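Local coordinates for thioesterase domain-containing protein (Pseudomonas aeruginosa, PDB 3F1T), which is of unproven function but, as a hotdog-fold member of the thioesterase superfamily, probably hydrolyses acyl-CoA thioesters such as 1,4-dihydroxy-2-naphthoyl-CoA, at residues Ala104-Val109 with Ile114-Phe119; Lys33-Arg38 with Cys67-Val72; Gly57-Leu62 with Ile88-Pro93. All coordinates share one frame; numbering follows the deposited sequence.

Contact 1 of 3, residues Ala104-Val109 with Ile114-Phe119; sequences AECYRV and IFTRGF
F115 meets two side chains of the facing strand at a classic beta bulge: R108 NH1 over its ring, and the Y107 ring against its CB. The bulge belongs to the antiparallel hairpin of strands 100-109 and 113-121 in the hotdog-fold sheet. Two residues of one strand, Y107 and R108, stand opposite the single F115, so the register shifts by one residue between C106 and R108. F115 O accepts a bond from Y107 N at 2.9 Å and a weak one from R108 N. F115 N returns an almost straight bond to R108 O of 2.8 Å.

R108 and F115 run side by side and point the same way. The R108 chain bends at chi3 (-62°), which brings NH1 above the centre of the F115 ring. R108 CZ is 4.9 Å from the centroid of the F115 ring, a cation-pi contact. The guanidinium is turned steeply, 77° from the ring plane, so it meets the face with its edge. R108 NH2 is bonded to Y90 O of the second subunit. L84 of the third subunit packs on both residues.

Y107 has its CG between the backbone N and the carbonyl carbon (chi1 67°). From there the ring lies against the neighbouring strand, and F115 CB presses on one face, offset toward the rim. R117 CB touches the same tyrosine at CD2, while R117 N lies at the ring edge.

On the other face of the sheet, I114 CG2 meets C106 SG at 3.5 Å. A104 and G118 come close there, their CA atoms 3.8 Å apart. Before the bulge, E105 and R117 form a regular hydrogen-bonded pair. T116 OG1 is bonded to S70 OG of helix 56-70, and it also lies 2.9 Å from E105 O.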
# COMPACT_ATOMS: atom_id res chain seq x y z
N ALA B 104 -0.59 12.20 12.93
CA ALA B 104 -0.80 12.38 11.50
C ALA B 104 -0.91 13.84 11.09
O ALA B 104 -1.39 14.68 11.86
CB ALA B 104 -2.01 11.61 11.02
N GLU B 105 -0.63 14.10 9.82
CA GLU B 105 -0.65 15.44 9.29
C GLU B 105 -1.13 15.34 7.85
O GLU B 105 -0.62 14.52 7.09
CB GLU B 105 0.78 16.00 9.32
CG GLU B 105 0.87 17.48 8.91
CD GLU B 105 2.32 18.00 8.89
OE1 GLU B 105 3.23 17.23 8.48
OE2 GLU B 105 2.52 19.18 9.26
N CYS B 106 -2.14 16.13 7.48
CA CYS B 106 -2.56 16.25 6.07
C CYS B 106 -1.48 16.89 5.21
O CYS B 106 -0.94 17.93 5.57
CB CYS B 106 -3.85 17.05 5.96
SG CYS B 106 -5.19 16.35 6.92
N TYR B 107 -1.15 16.25 4.09
CA TYR B 107 -0.09 16.77 3.22
C TYR B 107 -0.61 17.16 1.83
O TYR B 107 0.05 17.91 1.10
CB TYR B 107 1.07 15.78 3.12
CG TYR B 107 0.74 14.48 2.41
CD1 TYR B 107 0.87 14.37 1.03
CD2 TYR B 107 0.33 13.36 3.12
CE1 TYR B 107 0.51 13.22 0.38
CE2 TYR B 107 0.05 12.17 2.47
CZ TYR B 107 0.21 12.09 1.11
OH TYR B 107 -0.09 10.91 0.46
N ARG B 108 -1.84 16.74 1.51
CA ARG B 108 -2.51 17.22 0.31
C ARG B 108 -4.02 17.23 0.46
O ARG B 108 -4.62 16.28 0.99
CB ARG B 108 -2.13 16.39 -0.92
CG ARG B 108 -2.56 17.06 -2.23
CD ARG B 108 -2.46 16.12 -3.41
NE ARG B 108 -1.08 15.71 -3.63
CZ ARG B 108 -0.62 14.49 -3.38
NH1 ARG B 108 -1.47 13.55 -2.97
NH2 ARG B 108 0.64 14.19 -3.63
N VAL B 109 -4.63 18.31 -0.02
CA VAL B 109 -6.08 18.49 -0.01
C VAL B 109 -6.54 18.83 -1.41
O VAL B 109 -6.09 19.81 -1.99
CB VAL B 109 -6.49 19.64 0.93
CG1 VAL B 109 -8.00 19.80 0.95
CG2 VAL B 109 -5.95 19.38 2.34
N ILE B 114 -8.68 14.13 0.88
CA ILE B 114 -7.56 14.56 1.73
C ILE B 114 -6.60 13.42 1.95
O ILE B 114 -7.01 12.27 2.07
CB ILE B 114 -8.05 15.04 3.10
CG1 ILE B 114 -9.08 16.16 2.92
CG2 ILE B 114 -6.87 15.50 3.95
CD1 ILE B 114 -9.62 16.71 4.20
N PHE B 115 -5.32 13.72 1.74
CA PHE B 115 -4.24 12.75 1.86
C PHE B 115 -3.42 13.08 3.10
O PHE B 115 -3.05 14.24 3.34
CB PHE B 115 -3.32 12.81 0.64
CG PHE B 115 -3.99 12.41 -0.66
CD1 PHE B 115 -4.74 13.32 -1.39
CD2 PHE B 115 -3.88 11.11 -1.14
CE1 PHE B 115 -5.34 12.96 -2.58
CE2 PHE B 115 -4.47 10.74 -2.34
CZ PHE B 115 -5.20 11.68 -3.06
N THR B 116 -3.07 12.06 3.87
CA THR B 116 -2.50 12.29 5.16
C THR B 116 -1.44 11.24 5.48
O THR B 116 -1.50 10.12 4.98
CB THR B 116 -3.58 12.37 6.25
OG1 THR B 116 -3.01 12.91 7.45
CG2 THR B 116 -4.16 11.02 6.54
N ARG B 117 -0.39 11.66 6.16
CA ARG B 117 0.69 10.78 6.52
C ARG B 117 0.93 10.91 8.02
O ARG B 117 0.90 12.01 8.56
CB ARG B 117 1.93 11.17 5.74
CG ARG B 117 3.09 10.21 5.90
CD ARG B 117 4.19 10.47 4.86
NE ARG B 117 5.25 9.48 4.98
CZ ARG B 117 6.38 9.68 5.66
NH1 ARG B 117 6.72 10.91 6.05
NH2 ARG B 117 7.24 8.67 5.82
N GLY B 118 1.33 9.81 8.65
CA GLY B 118 1.62 9.82 10.08
C GLY B 118 2.39 8.57 10.51
O GLY B 118 2.94 7.85 9.68
N PHE B 119 2.46 8.35 11.82
CA PHE B 119 3.26 7.24 12.32
C PHE B 119 2.84 6.91 13.75
O PHE B 119 2.17 7.71 14.39
CB PHE B 119 4.77 7.55 12.23
CG PHE B 119 5.17 8.84 12.88
CD1 PHE B 119 5.60 8.86 14.21
CD2 PHE B 119 5.06 10.04 12.21
CE1 PHE B 119 5.87 10.04 14.86
CE2 PHE B 119 5.40 11.23 12.83
CZ PHE B 119 5.82 11.23 14.17

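Contact 2 of 3, residues Lys33-Arg38 with Cys67-Val72; sequences KGLTLR and CGISTV
L35 reaches from strand 34-39 onto the C-terminal part of helix 56-70 and meets I69 and S70. It loses more surface to the contact than either partner. Its CG stands anti to the backbone N (chi1 177°), and CD2 does most of the touching. L35 CD2 lies 3.4 Å from S70 N and 3.5 Å from I69 CG2, the latter closer than usual for two carbons. The L35 and I69 side chains meet at a slant, with CD2 also against I69 CB.

S70 adds its CB, which rests 3.9 Å from L35 CB. Its hydroxyl is used otherwise. S70 OG turns back along the helix to C67 O, a bond of 2.8 Å, and has a second partner on strand 113-121. The buried serine is therefore held on its polar side while its carbon side packs on leucine.

This is a buried apolar contact between the sheet and the helix of the hotdog fold. V27 and A30 of strand 26-31 also pack on L35. Helix 4-15 closes over the site, with A10 touching both L35 and I69 and F13 touching I69. S70 packs on A104 and C106 of strand 100-109.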
# COMPACT_ATOMS: atom_id res chain seq x y z
N LYS B 33 -0.94 22.13 12.38
CA LYS B 33 0.17 21.33 11.88
C LYS B 33 -0.03 19.82 12.01
O LYS B 33 0.80 19.04 11.52
CB LYS B 33 1.47 21.75 12.55
N GLY B 34 -1.05 19.40 12.75
CA GLY B 34 -1.33 17.97 12.87
C GLY B 34 -1.99 17.55 14.16
O GLY B 34 -2.51 18.38 14.91
N LEU B 35 -2.03 16.24 14.37
CA LEU B 35 -2.91 15.64 15.37
C LEU B 35 -2.22 14.45 16.04
O LEU B 35 -1.62 13.62 15.37
CB LEU B 35 -4.22 15.17 14.70
CG LEU B 35 -5.20 14.46 15.62
CD1 LEU B 35 -6.04 15.48 16.38
CD2 LEU B 35 -6.09 13.48 14.86
N THR B 36 -2.29 14.40 17.37
CA THR B 36 -1.73 13.30 18.15
C THR B 36 -2.81 12.62 19.00
O THR B 36 -3.47 13.25 19.82
CB THR B 36 -0.59 13.78 19.09
OG1 THR B 36 0.36 14.54 18.33
CG2 THR B 36 0.12 12.60 19.72
N LEU B 37 -2.96 11.31 18.81
CA LEU B 37 -3.80 10.50 19.66
C LEU B 37 -2.93 9.60 20.51
O LEU B 37 -1.83 9.23 20.10
CB LEU B 37 -4.75 9.64 18.81
CG LEU B 37 -6.14 10.19 18.52
CD1 LEU B 37 -6.06 11.52 17.81
CD2 LEU B 37 -6.98 9.20 17.72
N ARG B 38 -3.53 9.03 21.54
CA ARG B 38 -2.89 8.04 22.36
C ARG B 38 -3.79 6.80 22.55
O ARG B 38 -4.96 6.92 22.87
CB ARG B 38 -2.49 8.64 23.70
CG ARG B 38 -1.80 7.66 24.61
CD ARG B 38 -1.73 8.17 26.03
NE ARG B 38 -3.03 8.19 26.67
CZ ARG B 38 -3.20 8.35 27.98
NH1 ARG B 38 -2.14 8.38 28.78
NH2 ARG B 38 -4.41 8.46 28.50
N CYS B 67 -5.36 9.35 11.40
CA CYS B 67 -5.41 9.92 10.05
C CYS B 67 -6.78 10.51 9.70
O CYS B 67 -6.89 11.62 9.18
CB CYS B 67 -5.03 8.87 9.00
SG CYS B 67 -3.32 8.29 9.10
N GLY B 68 -7.84 9.75 9.96
CA GLY B 68 -9.19 10.27 9.75
C GLY B 68 -9.41 11.59 10.44
O GLY B 68 -9.90 12.56 9.84
N ILE B 69 -9.04 11.66 11.72
CA ILE B 69 -9.39 12.84 12.50
C ILE B 69 -8.49 14.03 12.19
O ILE B 69 -8.86 15.18 12.42
CB ILE B 69 -9.39 12.52 14.00
CG1 ILE B 69 -10.52 11.55 14.33
CG2 ILE B 69 -9.55 13.79 14.81
CD1 ILE B 69 -10.65 11.25 15.81
N SER B 70 -7.31 13.75 11.66
CA SER B 70 -6.37 14.81 11.31
C SER B 70 -6.87 15.68 10.17
O SER B 70 -6.39 16.80 9.98
CB SER B 70 -4.99 14.22 10.95
OG SER B 70 -5.00 13.67 9.65
N THR B 71 -7.93 15.23 9.49
CA THR B 71 -8.59 16.07 8.50
C THR B 71 -9.16 17.34 9.12
O THR B 71 -9.38 18.32 8.41
CB THR B 71 -9.73 15.32 7.77
OG1 THR B 71 -10.71 14.90 8.73
CG2 THR B 71 -9.20 14.10 7.06
N VAL B 72 -9.41 17.33 10.43
CA VAL B 72 -9.96 18.50 11.11
C VAL B 72 -8.98 19.65 10.98
O VAL B 72 -9.36 20.82 11.01
CB VAL B 72 -10.30 18.26 12.61
CG1 VAL B 72 -11.29 17.11 12.78
CG2 VAL B 72 -9.03 18.05 13.45

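Contact 3 of 3, residues Gly57-Leu62 with Ile88-Pro93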
# COMPACT_ATOMS: atom_id res chain seq x y z
N GLY B 57 -3.85 -4.97 15.78
CA GLY B 57 -5.13 -4.42 15.30
C GLY B 57 -5.60 -3.19 16.06
O GLY B 57 -6.35 -2.38 15.54
N ALA B 58 -5.18 -3.09 17.32
CA ALA B 58 -5.39 -1.87 18.12
C ALA B 58 -4.68 -0.68 17.50
O ALA B 58 -5.24 0.42 17.42
CB ALA B 58 -4.92 -2.09 19.58
N ILE B 59 -3.42 -0.88 17.12
CA ILE B 59 -2.61 0.17 16.51
C ILE B 59 -3.11 0.57 15.13
O ILE B 59 -3.10 1.75 14.81
CB ILE B 59 -1.13 -0.22 16.42
CG1 ILE B 59 -0.51 -0.24 17.82
CG2 ILE B 59 -0.38 0.76 15.53
CD1 ILE B 59 0.62 -1.22 17.94
N THR B 60 -3.69 -0.37 14.39
CA THR B 60 -4.40 -0.02 13.16
C THR B 60 -5.52 0.97 13.44
O THR B 60 -5.73 1.91 12.68
CB THR B 60 -5.04 -1.26 12.49
OG1 THR B 60 -4.00 -2.10 11.98
CG2 THR B 60 -5.96 -0.84 11.35
N THR B 61 -6.39 0.61 14.37
CA THR B 61 -7.47 1.50 14.75
C THR B 61 -6.92 2.86 15.15
O THR B 61 -7.44 3.89 14.74
CB THR B 61 -8.29 0.92 15.92
OG1 THR B 61 -8.87 -0.33 15.52
CG2 THR B 61 -9.39 1.88 16.32
N LEU B 62 -5.89 2.86 16.00
CA LEU B 62 -5.29 4.11 16.47
C LEU B 62 -4.92 4.96 15.26
O LEU B 62 -5.25 6.15 15.19
CB LEU B 62 -4.05 3.83 17.33
CG LEU B 62 -3.12 5.03 17.59
CD1 LEU B 62 -3.83 6.09 18.45
CD2 LEU B 62 -1.81 4.59 18.21
N ILE B 88 -0.41 0.79 6.45
CA ILE B 88 0.38 0.78 7.66
C ILE B 88 1.52 -0.23 7.47
O ILE B 88 1.29 -1.35 7.02
CB ILE B 88 -0.45 0.29 8.86
CG1 ILE B 88 -1.79 1.04 8.90
CG2 ILE B 88 0.32 0.51 10.18
CD1 ILE B 88 -2.58 0.78 10.18
N ASP B 89 2.74 0.20 7.75
CA ASP B 89 3.91 -0.64 7.58
C ASP B 89 4.75 -0.59 8.86
O ASP B 89 5.26 0.48 9.23
CB ASP B 89 4.74 -0.16 6.39
CG ASP B 89 4.01 -0.34 5.07
OD1 ASP B 89 3.93 -1.49 4.58
OD2 ASP B 89 3.42 0.64 4.58
N TYR B 90 4.79 -1.70 9.57
CA TYR B 90 5.48 -1.79 10.86
C TYR B 90 6.98 -1.90 10.65
O TYR B 90 7.44 -2.71 9.85
CB TYR B 90 4.96 -2.99 11.65
CG TYR B 90 3.60 -2.77 12.27
CD1 TYR B 90 3.47 -2.27 13.56
CD2 TYR B 90 2.44 -3.01 11.54
CE1 TYR B 90 2.22 -1.96 14.08
CE2 TYR B 90 1.20 -2.72 12.05
CZ TYR B 90 1.09 -2.22 13.34
OH TYR B 90 -0.16 -1.97 13.88
N MSE B 91 7.72 -1.01 11.31
CA MSE B 91 9.17 -0.99 11.24
C MSE B 91 9.72 -1.97 12.25
O MSE B 91 10.76 -2.61 12.02
CB MSE B 91 9.69 0.39 11.57
CG MSE B 91 9.28 1.47 10.58
SE MSE B 91 9.82 1.02 8.75
CE MSE B 91 8.06 0.55 8.02
N HIS B 92 9.14 -1.95 13.44
CA HIS B 92 9.62 -2.80 14.52
C HIS B 92 8.52 -2.97 15.54
O HIS B 92 7.50 -2.27 15.49
CB HIS B 92 10.87 -2.22 15.16
CG HIS B 92 10.63 -0.96 15.93
ND1 HIS B 92 11.05 0.28 15.49
CD2 HIS B 92 9.92 -0.73 17.06
CE1 HIS B 92 10.63 1.21 16.32
NE2 HIS B 92 9.96 0.62 17.30
N PRO B 93 8.61 -4.04 16.34
CA PRO B 93 7.53 -4.37 17.27
C PRO B 93 7.40 -3.32 18.36
O PRO B 93 8.39 -2.67 18.71
CB PRO B 93 7.97 -5.72 17.86
CG PRO B 93 9.46 -5.76 17.66
CD PRO B 93 9.74 -4.99 16.41
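I59 and T60 of helix 56-70 face Y90 and I88 near the end of strand 83-90. Helix and strand here belong to the hotdog fold, in which the antiparallel sheet wraps a central helix. The short axes are 10.4 Å apart at closest approach. The side chains of I88 and Y90 must therefore reach across, and they end against both side-chain and main-chain atoms of the helix.

The carbon-to-carbon contacts come first. I88 points toward the helix, with CG1 anti to its carbonyl carbon (chi1 -49°) and the chain extended beyond (chi2 -170°). The methyl therefore leads, and I88 CD1 ends 3.6 Å from T60 CA. T60 CB and CG2 also lie beside this methyl. I59 CG2 lies 4.0 Å from Y90 CZ, oblique to the ring.

The second kind of contact sets a hydroxyl against carbon. The Y90 side chain leans toward the helix as it extends, and Y90 OH lies 3.2 Å from both CB and CG2 of I59. T60 OG1 is likewise 3.7 Å from I88 CD1. Y90 OH is 3.9 Å from T60 N, and this is not a hydrogen bond.

The strand has its own links. I88 and D89 pair in an antiparallel ladder with a strand of the fourth subunit, so the sheet continues across that interface.

Hydrogen bonding between the two segments is absent. The Y90 hydroxyl packs on I59 carbons and has no polar partner across the contact. Shape and buried carbon hold the two segments together, with no directional bond to fix their register.

How the contacts relate
From the N terminus, strand 34-39 comes first and opens contact 2. Helix 56-70 follows: residues 57-62 open contact 3, and residues 67-72, further along, close contact 2. Residues 88-93 then close contact 3, so these two loops cross. Contact 1 comes later, a short hairpin in series with both. Contacts 2 and 3 tie one helix to the antiparallel sheet at two places along its length; contact 1 joins two neighbouring strands of that sheet. Contacts 1 and 2 touch where A104 N probably bonds to L35 O. Contacts 2 and 3 meet where L37 packs on L62. Contacts 1 and 3 do not touch within the chain, but both reach the second subunit.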